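Local atomic coordinates of PfVFT1 (Plasmodium falciparum, PDB entry 5JKQ), a protein that is of unconfirmed function but has the bi-lobed Venus flytrap architecture of solute-binding proteins, and so probably binds a small ligand between its lobes. Residues I17-A22 with P54-I59; A23-I28 with E48-L53; V78-L83 with I125-N130; S178-I183 with S254-N259; K206-T211 with K246-G251. The protein carries 3 engineered substitutions. One frame throughout, in Å; residues are numbered along the deposited sequence.

Interaction 1: I17-A22 with P54-I59; sequences IDIYHA and PNLADI. Engineered in segment 54-59: A57 (natural residue Ser).
A22 lays its single methyl group against the loop 54-59, its CB 3.5 Å from L56 CA. The contact belongs to one lobe of the bi-lobed Venus flytrap fold, where an irregular length of chain runs beside helix 14-29. Alanine suits this point because a short side chain lets the loop come close: P54, L56 and I59 all touch the methyl, and a CA-H...O contact of 3.3 Å joins A22 CA to P54 O. One turn earlier on the helix, I19 lies obliquely across both L56 and I59. With chi1 at -163°, its CG1 branch stands opposite the backbone N and reaches to 3.6 Å from L56 CD1. The other loop residue is met nearer the root, I19 CB lying 4.0 Å from I59 CG2. I59 is carried back to the helix by a small turn in the loop, in which D58 N bonds to N55 O and I59 N to L56 O. The engineered A57 points away from the helix at this turn. P54 lays its ring carbons along the helix beside D18 and H21, CD being 3.9 Å from H21 CB. H21 and D18 touch the loop through CB and backbone atoms; their polar ends lead to L172 N and K14. Behind the apolar patch, I19 and L56 both rest on H117 of helix 102-118. No direct hydrogen bond crosses the contact, but a water does: it donates to A22 O at 2.7 Å and accepts from L56 N at 2.9 Å.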
# COMPACT_ATOMS: atom_id res chain seq x y z
N ILE A 17 -6.23 -14.03 7.03
CA ILE A 17 -5.23 -13.58 6.07
C ILE A 17 -5.27 -14.43 4.80
O ILE A 17 -5.12 -13.92 3.69
CB ILE A 17 -3.81 -13.62 6.68
CG1 ILE A 17 -3.69 -12.58 7.79
CG2 ILE A 17 -2.73 -13.33 5.62
CD1 ILE A 17 -2.57 -12.84 8.76
N ASP A 18 -5.48 -15.73 4.97
CA ASP A 18 -5.46 -16.66 3.84
C ASP A 18 -6.67 -16.47 2.93
O ASP A 18 -6.52 -16.41 1.71
CB ASP A 18 -5.40 -18.10 4.34
CG ASP A 18 -4.12 -18.41 5.08
OD1 ASP A 18 -3.09 -17.75 4.81
OD2 ASP A 18 -4.13 -19.32 5.94
N ILE A 19 -7.86 -16.38 3.51
CA ILE A 19 -9.06 -16.19 2.71
C ILE A 19 -9.02 -14.81 2.07
O ILE A 19 -9.54 -14.60 0.97
CB ILE A 19 -10.34 -16.37 3.54
CG1 ILE A 19 -11.55 -16.59 2.62
CG2 ILE A 19 -10.57 -15.18 4.49
CD1 ILE A 19 -12.72 -17.27 3.31
N TYR A 20 -8.38 -13.87 2.76
CA TYR A 20 -8.16 -12.53 2.23
C TYR A 20 -7.27 -12.60 0.99
O TYR A 20 -7.59 -12.01 -0.05
CB TYR A 20 -7.54 -11.64 3.31
CG TYR A 20 -6.82 -10.41 2.82
CD1 TYR A 20 -7.49 -9.22 2.59
CD2 TYR A 20 -5.44 -10.43 2.63
CE1 TYR A 20 -6.82 -8.09 2.16
CE2 TYR A 20 -4.76 -9.31 2.20
CZ TYR A 20 -5.46 -8.14 1.97
OH TYR A 20 -4.77 -7.03 1.54
N HIS A 21 -6.16 -13.33 1.09
CA HIS A 21 -5.25 -13.50 -0.04
C HIS A 21 -5.91 -14.28 -1.17
O HIS A 21 -5.66 -14.02 -2.35
CB HIS A 21 -3.97 -14.22 0.40
CG HIS A 21 -3.04 -13.36 1.19
ND1 HIS A 21 -2.06 -13.89 2.01
CD2 HIS A 21 -2.92 -12.02 1.28
CE1 HIS A 21 -1.39 -12.90 2.58
NE2 HIS A 21 -1.89 -11.76 2.15
N ALA A 22 -6.75 -15.24 -0.79
CA ALA A 22 -7.44 -16.07 -1.77
C ALA A 22 -8.45 -15.24 -2.56
O ALA A 22 -8.64 -15.46 -3.76
CB ALA A 22 -8.14 -17.22 -1.08
N PRO A 54 -3.32 -18.85 -1.89
CA PRO A 54 -4.33 -19.90 -1.67
C PRO A 54 -5.51 -19.77 -2.63
O PRO A 54 -5.85 -18.66 -3.04
CB PRO A 54 -4.80 -19.66 -0.23
CG PRO A 54 -3.82 -18.71 0.37
CD PRO A 54 -3.27 -17.91 -0.75
N ASN A 55 -6.12 -20.90 -2.99
CA ASN A 55 -7.33 -20.90 -3.79
C ASN A 55 -8.55 -20.74 -2.90
O ASN A 55 -8.74 -21.52 -1.96
CB ASN A 55 -7.45 -22.18 -4.61
CG ASN A 55 -6.32 -22.35 -5.60
OD1 ASN A 55 -5.89 -21.38 -6.24
ND2 ASN A 55 -5.82 -23.57 -5.72
N LEU A 56 -9.38 -19.74 -3.19
CA LEU A 56 -10.54 -19.43 -2.37
C LEU A 56 -11.44 -20.66 -2.19
O LEU A 56 -11.99 -20.88 -1.11
CB LEU A 56 -11.34 -18.28 -2.99
CG LEU A 56 -12.55 -17.79 -2.20
CD1 LEU A 56 -12.14 -17.24 -0.84
CD2 LEU A 56 -13.31 -16.73 -3.00
N ALA A 57 -11.57 -21.45 -3.25
CA ALA A 57 -12.42 -22.63 -3.22
C ALA A 57 -12.01 -23.63 -2.14
O ALA A 57 -12.86 -24.31 -1.57
CB ALA A 57 -12.41 -23.30 -4.59
N ASP A 58 -10.71 -23.71 -1.87
CA ASP A 58 -10.19 -24.69 -0.91
C ASP A 58 -10.36 -24.26 0.54
O ASP A 58 -10.48 -25.11 1.43
CB ASP A 58 -8.71 -24.94 -1.18
CG ASP A 58 -8.45 -25.50 -2.56
OD1 ASP A 58 -9.38 -26.06 -3.17
OD2 ASP A 58 -7.30 -25.38 -3.04
N ILE A 59 -10.37 -22.96 0.79
CA ILE A 59 -10.32 -22.44 2.16
C ILE A 59 -11.53 -22.86 2.98
O ILE A 59 -12.67 -22.76 2.54
CB ILE A 59 -10.22 -20.89 2.18
CG1 ILE A 59 -9.02 -20.41 1.34
CG2 ILE A 59 -10.09 -20.37 3.61
CD1 ILE A 59 -7.68 -20.97 1.78
O HOH W 1 -8.72 -17.72 -5.22

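Interaction 2: A23-I28 with E48-L53; sequences AVKELI and ESIENL
K25 reaches out of helix 14-29 as a fully extended chain and places its ammonium group in the curve of the loop 48-53. NZ donates to L53 O over 2.9 Å, approaching from above the carbonyl plane, 38° out of it. The methylenes leading there are packed tightly as well: K25 CE is 3.2 Å from I50 O, and K25 CD lies 3.8 Å from L53 CB. Lysine fits because its long aliphatic shaft can pass between I50 and L53 while its charged end satisfies a loop carbonyl; N55 OD1 gives NZ a further hydrogen bond. The curve of the loop is itself closed by a bond from L53 N to I50 O. One turn further along the helix, I28 and I50 run antiparallel past one another, I28 CD1 being 3.5 Å from I50 CG2. In I50 a chi1 of 52° sets CG1 between the backbone N and the carbonyl carbon, and its CD1 then comes to 4.0 Å from I28 CG2. The outer side of the loop is quite different: E51 and N52 are exposed and point away from the helix. The loop thus covers one side of helix 14-29, with L53 also touching L172 and I28 touching I47, while A23 and L27 turn to helix 102-118 and L27 also meets L33 of helix 32-39.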
# COMPACT_ATOMS: atom_id res chain seq x y z
N ALA A 23 -9.08 -14.29 -1.90
CA ALA A 23 -10.05 -13.42 -2.55
C ALA A 23 -9.35 -12.52 -3.56
O ALA A 23 -9.82 -12.36 -4.69
CB ALA A 23 -10.81 -12.60 -1.53
N VAL A 24 -8.23 -11.94 -3.15
CA VAL A 24 -7.42 -11.11 -4.04
C VAL A 24 -7.01 -11.90 -5.27
O VAL A 24 -7.06 -11.39 -6.39
CB VAL A 24 -6.16 -10.58 -3.31
CG1 VAL A 24 -5.23 -9.86 -4.28
CG2 VAL A 24 -6.57 -9.64 -2.19
N LYS A 25 -6.61 -13.15 -5.07
CA LYS A 25 -6.22 -14.03 -6.16
C LYS A 25 -7.38 -14.19 -7.14
O LYS A 25 -7.19 -14.11 -8.36
CB LYS A 25 -5.78 -15.39 -5.63
CG LYS A 25 -5.36 -16.37 -6.71
CD LYS A 25 -4.81 -17.65 -6.10
CE LYS A 25 -4.38 -18.64 -7.17
NZ LYS A 25 -3.75 -19.85 -6.58
N GLU A 26 -8.57 -14.39 -6.61
CA GLU A 26 -9.76 -14.53 -7.44
C GLU A 26 -10.08 -13.22 -8.16
O GLU A 26 -10.48 -13.23 -9.33
CB GLU A 26 -10.96 -14.98 -6.60
CG GLU A 26 -12.26 -15.05 -7.37
CD GLU A 26 -13.25 -16.03 -6.78
OE1 GLU A 26 -12.90 -17.22 -6.64
OE2 GLU A 26 -14.38 -15.61 -6.45
N LEU A 27 -9.91 -12.10 -7.46
CA LEU A 27 -10.18 -10.79 -8.04
C LEU A 27 -9.22 -10.47 -9.18
O LEU A 27 -9.53 -9.64 -10.04
CB LEU A 27 -10.10 -9.70 -6.96
CG LEU A 27 -11.31 -9.62 -6.01
CD1 LEU A 27 -11.04 -8.63 -4.90
CD2 LEU A 27 -12.58 -9.24 -6.76
N ILE A 28 -8.06 -11.12 -9.17
CA ILE A 28 -7.08 -10.96 -10.23
C ILE A 28 -7.42 -11.88 -11.40
O ILE A 28 -7.22 -11.53 -12.56
CB ILE A 28 -5.65 -11.24 -9.71
CG1 ILE A 28 -5.22 -10.10 -8.79
CG2 ILE A 28 -4.65 -11.38 -10.86
CD1 ILE A 28 -4.00 -10.41 -7.95
N GLU A 48 2.16 -9.26 -8.85
CA GLU A 48 2.59 -9.87 -10.11
C GLU A 48 2.42 -11.39 -10.13
O GLU A 48 2.07 -11.96 -11.16
CB GLU A 48 4.06 -9.50 -10.41
CG GLU A 48 5.09 -10.02 -9.40
CD GLU A 48 5.14 -9.21 -8.11
OE1 GLU A 48 5.38 -9.82 -7.05
OE2 GLU A 48 4.93 -7.98 -8.17
N SER A 49 2.67 -12.03 -9.00
CA SER A 49 2.60 -13.49 -8.90
C SER A 49 1.51 -13.95 -7.94
O SER A 49 1.48 -13.54 -6.78
CB SER A 49 3.95 -14.06 -8.45
OG SER A 49 3.89 -15.47 -8.32
N ILE A 50 0.61 -14.80 -8.44
CA ILE A 50 -0.50 -15.31 -7.65
C ILE A 50 -0.52 -16.84 -7.61
O ILE A 50 -1.43 -17.44 -7.03
CB ILE A 50 -1.85 -14.82 -8.20
CG1 ILE A 50 -1.97 -15.11 -9.69
CG2 ILE A 50 -2.01 -13.33 -7.95
CD1 ILE A 50 -3.39 -15.14 -10.20
N GLU A 51 0.47 -17.47 -8.22
CA GLU A 51 0.53 -18.92 -8.30
C GLU A 51 0.51 -19.59 -6.93
O GLU A 51 -0.17 -20.59 -6.73
CB GLU A 51 1.79 -19.37 -9.06
CG GLU A 51 1.60 -19.48 -10.56
CD GLU A 51 2.81 -20.06 -11.25
OE1 GLU A 51 3.91 -20.02 -10.65
OE2 GLU A 51 2.67 -20.57 -12.38
N ASN A 52 1.26 -19.02 -5.99
CA ASN A 52 1.42 -19.62 -4.67
C ASN A 52 0.34 -19.20 -3.67
O ASN A 52 0.25 -19.77 -2.58
CB ASN A 52 2.80 -19.28 -4.11
CG ASN A 52 3.92 -19.71 -5.03
OD1 ASN A 52 4.81 -18.92 -5.35
ND2 ASN A 52 3.88 -20.97 -5.47
N LEU A 53 -0.46 -18.21 -4.03
CA LEU A 53 -1.54 -17.76 -3.15
C LEU A 53 -2.60 -18.85 -3.01
O LEU A 53 -2.75 -19.68 -3.91
CB LEU A 53 -2.17 -16.47 -3.68
CG LEU A 53 -1.49 -15.16 -3.25
CD1 LEU A 53 -0.02 -15.16 -3.64
CD2 LEU A 53 -2.21 -13.97 -3.85

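Interaction 3: V78-L83 with I125-N130; sequences VKIGAL and INIAYN. Engineered in segment 125-130: A128 (natural residue Thr).
The ring of Y129 carries I80 over one of its faces, where I80 CB stands 4.3 Å from the ring centroid and 21° off the ring normal, a CH-pi contact. I80 CG2 drops toward the rim of the same ring, reaching 3.3 Å from CE1, and A82 CB approaches it obliquely. The phenol oxygen at the far end bonds to D148 OD2, so a polar partner and an aliphatic cover together limit how the ring can turn. Beyond the ring, I80 CD1 turns to I127 and comes within 4.0 Å of its CG2. These side chains, with V78, form one face of a parallel pair of strands; K79, the engineered A128 and N130 belong to the other face. Branched and aromatic residues suit the first face, which helix 102-118 covers. The backbone ladder has five hydrogen bonds, V78 and I80 each using both N-H and C=O toward the neighbouring strand. The bond from N130 N to I80 O is the straightest, 2.8 Å long with an angle of 177° at the hydrogen. The last, from A82 N to N130 O, is longer at 3.2 Å. A CA-H...O contact from K79 CA to A128 O, 3.3 Å, adds to the ladder. The two strands and the intervening helix form a beta-alpha-beta crossover: V78 and I127 pack on W111 and I80 on M107 of helix 102-118, while strand 77-83 lies in the middle of a three-stranded parallel sheet, between strands 126-132 and 146-147.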
# COMPACT_ATOMS: atom_id res chain seq x y z
N VAL A 78 -17.22 -7.46 9.53
CA VAL A 78 -15.79 -7.25 9.75
C VAL A 78 -15.55 -5.77 10.04
O VAL A 78 -16.15 -4.89 9.42
CB VAL A 78 -14.95 -7.70 8.53
CG1 VAL A 78 -15.39 -6.98 7.26
CG2 VAL A 78 -13.46 -7.48 8.80
N LYS A 79 -14.67 -5.51 11.01
CA LYS A 79 -14.31 -4.14 11.38
C LYS A 79 -12.95 -3.77 10.80
O LYS A 79 -11.94 -4.39 11.12
CB LYS A 79 -14.28 -3.99 12.90
CG LYS A 79 -15.55 -4.42 13.61
CD LYS A 79 -15.42 -4.24 15.11
CE LYS A 79 -16.44 -5.05 15.88
NZ LYS A 79 -15.91 -5.48 17.21
N ILE A 80 -12.94 -2.75 9.94
CA ILE A 80 -11.72 -2.28 9.29
C ILE A 80 -11.31 -0.93 9.87
O ILE A 80 -12.15 -0.08 10.15
CB ILE A 80 -11.88 -2.17 7.75
CG1 ILE A 80 -11.92 -3.56 7.11
CG2 ILE A 80 -10.73 -1.40 7.12
CD1 ILE A 80 -13.21 -4.30 7.27
N GLY A 81 -10.00 -0.75 10.05
CA GLY A 81 -9.46 0.48 10.58
C GLY A 81 -8.78 1.31 9.51
O GLY A 81 -8.07 0.79 8.65
N ALA A 82 -9.01 2.62 9.56
CA ALA A 82 -8.36 3.56 8.64
C ALA A 82 -8.08 4.87 9.36
O ALA A 82 -8.71 5.18 10.37
CB ALA A 82 -9.22 3.79 7.42
N LEU A 83 -7.13 5.64 8.84
CA LEU A 83 -6.80 6.95 9.41
C LEU A 83 -7.97 7.91 9.21
O LEU A 83 -8.57 7.95 8.13
CB LEU A 83 -5.53 7.52 8.78
CG LEU A 83 -4.25 6.71 8.98
CD1 LEU A 83 -3.16 7.21 8.05
CD2 LEU A 83 -3.78 6.77 10.42
N ILE A 125 -21.59 -10.42 4.34
CA ILE A 125 -20.78 -9.84 5.40
C ILE A 125 -20.74 -8.33 5.26
O ILE A 125 -20.39 -7.80 4.21
CB ILE A 125 -19.35 -10.41 5.40
CG1 ILE A 125 -19.40 -11.93 5.56
CG2 ILE A 125 -18.52 -9.81 6.53
CD1 ILE A 125 -18.09 -12.63 5.26
N ASN A 126 -21.11 -7.63 6.34
CA ASN A 126 -21.11 -6.18 6.35
C ASN A 126 -19.72 -5.64 6.65
O ASN A 126 -19.00 -6.20 7.48
CB ASN A 126 -22.12 -5.66 7.38
CG ASN A 126 -22.21 -4.14 7.38
OD1 ASN A 126 -22.86 -3.54 6.52
ND2 ASN A 126 -21.58 -3.52 8.37
N ILE A 127 -19.34 -4.57 5.96
CA ILE A 127 -18.07 -3.88 6.22
C ILE A 127 -18.33 -2.68 7.13
O ILE A 127 -19.05 -1.75 6.75
CB ILE A 127 -17.39 -3.42 4.91
CG1 ILE A 127 -16.99 -4.63 4.07
CG2 ILE A 127 -16.16 -2.58 5.20
CD1 ILE A 127 -18.00 -5.00 3.01
N ALA A 128 -17.74 -2.71 8.32
CA ALA A 128 -17.85 -1.61 9.27
C ALA A 128 -16.52 -0.88 9.40
O ALA A 128 -15.57 -1.41 9.98
CB ALA A 128 -18.31 -2.13 10.63
N TYR A 129 -16.45 0.33 8.87
CA TYR A 129 -15.24 1.14 8.96
C TYR A 129 -15.20 1.93 10.27
O TYR A 129 -16.16 2.62 10.62
CB TYR A 129 -15.15 2.11 7.78
CG TYR A 129 -14.30 1.60 6.64
CD1 TYR A 129 -12.92 1.69 6.68
CD2 TYR A 129 -14.88 1.03 5.51
CE1 TYR A 129 -12.13 1.23 5.64
CE2 TYR A 129 -14.11 0.57 4.47
CZ TYR A 129 -12.74 0.67 4.54
OH TYR A 129 -11.96 0.21 3.50
N ASN A 130 -14.09 1.81 10.99
CA ASN A 130 -13.82 2.64 12.16
C ASN A 130 -12.55 3.46 11.93
O ASN A 130 -11.57 2.95 11.40
CB ASN A 130 -13.66 1.78 13.42
CG ASN A 130 -14.95 1.08 13.81
OD1 ASN A 130 -15.81 0.81 12.97
ND2 ASN A 130 -15.10 0.79 15.10

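Interaction 4: S178-I183 with S254-N259; sequences SNKIMI and SGIPFN
K180 swings CG to the side of its own backbone N (chi1 -53°) and runs straight through its middle carbons, which carries CE to 3.8 Å from S254 O; the bend at the last bond (chi4 -58°) then turns NZ alone. S254 makes a similar choice: with chi1 at -54° its OG sits beside its own backbone N, 3.9 Å from S178 O and 4.1 Å from N179 OD1. No hydrogen bond passes directly between 178-183 and 254-259. The backbones nevertheless run close, N179 CA and S254 CA being 4.7 Å apart, because strand 175-184 pairs antiparallel with strand 250-253 just before S254, as in the backbone bonding between K180 and I253. After S254 a loop begins, and I256 alone reaches back, its CG1 4.3 Å from K180 CD. Lysine serves well at this partly exposed place: its carbon chain offers a surface to isoleucine while NZ extends to a long, weak ion pair with D269. The polar link is made by a third party, for N214 ND2 bonds to both N179 OD1 and S254 OG. Since N179 ND2 also bonds to L272 O and T274 OG1, the amide is held at both ends. A small, mostly van der Waals contact is implied, where the chain leaves the sheet at the end of strand 250-253, its serine and asparagine side chains satisfied by helix 212-222 and strand 265-281.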
# COMPACT_ATOMS: atom_id res chain seq x y z
N SER A 178 4.29 2.93 -8.62
CA SER A 178 5.69 3.10 -8.97
C SER A 178 6.20 4.50 -8.63
O SER A 178 5.42 5.41 -8.36
CB SER A 178 5.90 2.81 -10.45
OG SER A 178 7.28 2.68 -10.75
N ASN A 179 7.52 4.65 -8.65
CA ASN A 179 8.16 5.93 -8.38
C ASN A 179 8.90 6.44 -9.61
O ASN A 179 9.84 5.81 -10.09
CB ASN A 179 9.13 5.80 -7.20
CG ASN A 179 8.42 5.45 -5.91
OD1 ASN A 179 8.04 6.33 -5.14
ND2 ASN A 179 8.25 4.16 -5.66
N LYS A 180 8.45 7.58 -10.13
CA LYS A 180 9.07 8.17 -11.31
C LYS A 180 10.19 9.11 -10.91
O LYS A 180 10.20 9.65 -9.80
CB LYS A 180 8.02 8.90 -12.15
CG LYS A 180 6.81 8.03 -12.49
CD LYS A 180 5.86 8.75 -13.42
CE LYS A 180 4.60 7.93 -13.65
NZ LYS A 180 4.89 6.59 -14.23
N ILE A 181 11.15 9.28 -11.81
CA ILE A 181 12.31 10.13 -11.56
C ILE A 181 12.37 11.21 -12.63
O ILE A 181 12.50 10.90 -13.81
CB ILE A 181 13.62 9.32 -11.57
CG1 ILE A 181 13.59 8.25 -10.47
CG2 ILE A 181 14.83 10.24 -11.37
CD1 ILE A 181 14.72 7.26 -10.53
N MSE A 182 12.25 12.47 -12.22
CA MSE A 182 12.40 13.57 -13.16
C MSE A 182 13.78 14.20 -13.00
O MSE A 182 14.28 14.38 -11.89
CB MSE A 182 11.30 14.61 -12.98
CG MSE A 182 11.16 15.24 -11.62
SE MSE A 182 9.81 16.65 -11.71
CE MSE A 182 10.80 17.94 -12.78
N ILE A 183 14.39 14.52 -14.14
CA ILE A 183 15.77 14.99 -14.19
C ILE A 183 15.98 15.86 -15.43
O ILE A 183 15.28 15.70 -16.43
CB ILE A 183 16.76 13.80 -14.20
CG1 ILE A 183 18.21 14.30 -14.14
CG2 ILE A 183 16.52 12.91 -15.42
CD1 ILE A 183 19.24 13.19 -13.94
N SER A 254 5.45 10.16 -7.73
CA SER A 254 4.62 9.05 -8.19
C SER A 254 3.77 9.40 -9.41
O SER A 254 3.27 8.51 -10.10
CB SER A 254 3.71 8.57 -7.06
OG SER A 254 4.46 8.25 -5.90
N GLY A 255 3.62 10.69 -9.69
CA GLY A 255 2.79 11.13 -10.80
C GLY A 255 3.19 12.47 -11.39
O GLY A 255 3.89 13.26 -10.75
N ILE A 256 2.74 12.71 -12.62
CA ILE A 256 3.04 13.93 -13.35
C ILE A 256 1.74 14.60 -13.80
O ILE A 256 1.13 14.18 -14.78
CB ILE A 256 3.92 13.63 -14.59
CG1 ILE A 256 5.21 12.91 -14.18
CG2 ILE A 256 4.24 14.92 -15.35
CD1 ILE A 256 6.13 13.72 -13.27
N PRO A 257 1.30 15.64 -13.07
CA PRO A 257 0.08 16.38 -13.43
C PRO A 257 0.15 17.03 -14.81
O PRO A 257 -0.82 16.96 -15.57
CB PRO A 257 -0.02 17.46 -12.34
CG PRO A 257 0.76 16.93 -11.20
CD PRO A 257 1.87 16.13 -11.80
N PHE A 258 1.28 17.67 -15.12
CA PHE A 258 1.50 18.27 -16.44
C PHE A 258 2.98 18.19 -16.81
O PHE A 258 3.83 17.95 -15.95
CB PHE A 258 1.02 19.73 -16.46
CG PHE A 258 1.70 20.61 -15.44
CD1 PHE A 258 2.93 21.19 -15.71
CD2 PHE A 258 1.09 20.88 -14.22
CE1 PHE A 258 3.55 22.00 -14.77
CE2 PHE A 258 1.70 21.69 -13.28
CZ PHE A 258 2.93 22.26 -13.56
N ASN A 259 3.28 18.38 -18.09
CA ASN A 259 4.64 18.23 -18.60
C ASN A 259 5.40 19.56 -18.69
O ASN A 259 4.84 20.58 -19.09
CB ASN A 259 4.63 17.59 -19.99
CG ASN A 259 4.11 16.17 -19.98
OD1 ASN A 259 3.10 15.86 -20.61
ND2 ASN A 259 4.82 15.28 -19.28

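Interaction 5: K206-T211 with K246-G251; sequences KIACLT and KSHIIG
A208 and G251 face each other as a parallel bridge, their CA atoms 4.8 Å apart, bounded by A208 N to I250 O at 3.2 Å and by the backbone bond of A208 with V252; before it I249 N bonds to K206 O at 3.1 Å. This earlier bond is bent, with 142° at the hydrogen. G251 CA makes a CA-H...O contact with A208 O. On one face I207 and I250 extend alongside each other in a common direction, I207 CG1 being 3.8 Å from I250 CG1. A chi1 of 63° in I250 puts CG1 between its backbone N and carbonyl carbon, on the side where I207 lies, and L218 of helix 212-222 touches both. H248 lies on the other side of the backbone, where its CD2 comes within 3.6 Å of A208 CB; a small alanine leaves space for the imidazole. Its ND1 donates to S247 OG over 2.7 Å, with the oxygen almost exactly in the ring plane, and F233 meets the ring edge-to-face. A water next to the K206 end accepts from K206 N and donates to S247 O. The chemistry is thus divided: aliphatic side chains bury one face near C209, which is joined by a disulfide to C215, while the other side holds an imidazole whose rotation is fixed by a serine bond, that S247 OG being shared in turn with S242 and S245.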
# COMPACT_ATOMS: atom_id res chain seq x y z
N LYS A 206 22.05 15.75 -3.87
CA LYS A 206 20.87 15.73 -3.01
C LYS A 206 19.64 15.39 -3.84
O LYS A 206 19.52 15.82 -4.99
CB LYS A 206 20.70 17.07 -2.31
CG LYS A 206 22.02 17.71 -1.87
CD LYS A 206 21.81 18.89 -0.92
CE LYS A 206 23.14 19.48 -0.48
NZ LYS A 206 22.98 20.58 0.53
N ILE A 207 18.72 14.63 -3.25
CA ILE A 207 17.53 14.16 -3.96
C ILE A 207 16.27 14.76 -3.36
O ILE A 207 16.06 14.72 -2.14
CB ILE A 207 17.46 12.61 -3.93
CG1 ILE A 207 18.60 12.03 -4.78
CG2 ILE A 207 16.10 12.11 -4.43
CD1 ILE A 207 18.63 10.52 -4.86
N ALA A 208 15.42 15.31 -4.23
CA ALA A 208 14.14 15.88 -3.81
C ALA A 208 13.03 14.86 -3.99
O ALA A 208 12.97 14.14 -4.99
CB ALA A 208 13.84 17.13 -4.61
N CYS A 209 12.13 14.80 -3.01
CA CYS A 209 11.01 13.87 -3.03
C CYS A 209 9.74 14.53 -2.50
O CYS A 209 9.80 15.38 -1.61
CB CYS A 209 11.33 12.62 -2.20
SG CYS A 209 12.83 11.75 -2.71
N LEU A 210 8.59 14.15 -3.05
CA LEU A 210 7.33 14.74 -2.63
C LEU A 210 6.82 14.07 -1.36
O LEU A 210 6.13 14.69 -0.55
CB LEU A 210 6.28 14.62 -3.75
CG LEU A 210 4.90 15.20 -3.45
CD1 LEU A 210 4.98 16.66 -3.02
CD2 LEU A 210 4.00 15.05 -4.66
N THR A 211 7.18 12.80 -1.19
CA THR A 211 6.81 12.04 0.00
C THR A 211 8.02 11.28 0.54
O THR A 211 9.02 11.12 -0.16
CB THR A 211 5.69 11.02 -0.28
OG1 THR A 211 6.20 9.95 -1.08
CG2 THR A 211 4.52 11.69 -1.00
N LYS A 246 18.21 23.46 -10.23
CA LYS A 246 19.48 22.73 -10.23
C LYS A 246 20.02 22.51 -8.82
O LYS A 246 21.20 22.20 -8.64
CB LYS A 246 20.50 23.49 -11.08
CG LYS A 246 21.41 22.61 -11.91
CD LYS A 246 21.69 23.27 -13.26
CE LYS A 246 22.72 22.50 -14.06
NZ LYS A 246 22.92 23.09 -15.41
N SER A 247 19.16 22.65 -7.82
CA SER A 247 19.56 22.44 -6.43
C SER A 247 19.57 20.95 -6.07
O SER A 247 20.35 20.50 -5.24
CB SER A 247 18.63 23.19 -5.48
OG SER A 247 17.29 22.74 -5.60
N HIS A 248 18.67 20.19 -6.71
CA HIS A 248 18.59 18.75 -6.51
C HIS A 248 18.73 18.03 -7.85
O HIS A 248 18.07 18.39 -8.83
CB HIS A 248 17.27 18.37 -5.84
CG HIS A 248 17.09 18.98 -4.48
ND1 HIS A 248 17.05 20.34 -4.28
CD2 HIS A 248 16.94 18.41 -3.26
CE1 HIS A 248 16.88 20.59 -2.99
NE2 HIS A 248 16.81 19.43 -2.36
N ILE A 249 19.59 17.02 -7.90
CA ILE A 249 19.93 16.35 -9.15
C ILE A 249 18.72 15.66 -9.78
O ILE A 249 18.60 15.63 -11.01
CB ILE A 249 21.06 15.31 -8.94
CG1 ILE A 249 21.54 14.75 -10.28
CG2 ILE A 249 20.61 14.19 -8.00
CD1 ILE A 249 22.22 15.78 -11.18
N ILE A 250 17.83 15.13 -8.95
CA ILE A 250 16.61 14.51 -9.44
C ILE A 250 15.43 14.82 -8.54
O ILE A 250 15.59 15.25 -7.39
CB ILE A 250 16.73 12.96 -9.56
CG1 ILE A 250 16.97 12.32 -8.19
CG2 ILE A 250 17.85 12.60 -10.53
CD1 ILE A 250 16.78 10.82 -8.19
N GLY A 251 14.23 14.60 -9.07
CA GLY A 251 13.00 14.69 -8.31
C GLY A 251 12.28 13.36 -8.38
O GLY A 251 12.05 12.84 -9.47
O HOH W 2 22.24 17.91 -5.71

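Interactions 1 and 2 are successive parts of one arrangement along helix 14-29, with centres 9 Å apart, and they share the bond from K25 NZ to N55 OD1 (2.7 Å). Interaction 3 lies about 20 Å from interaction 1, centre to centre, and helix 102-118 packs against both. Interactions 4 and 5 form a second group, their centres 12 Å apart, joined through the sheet by a probable hydrogen bond between M182 N and G251 O (2.8 Å). Interactions 1 and 5 are 42 Å apart between centres, on opposite sides of the chain's centre. This separation is consistent with the two lobes of a Venus flytrap, in which a ligand would probably sit between the groups.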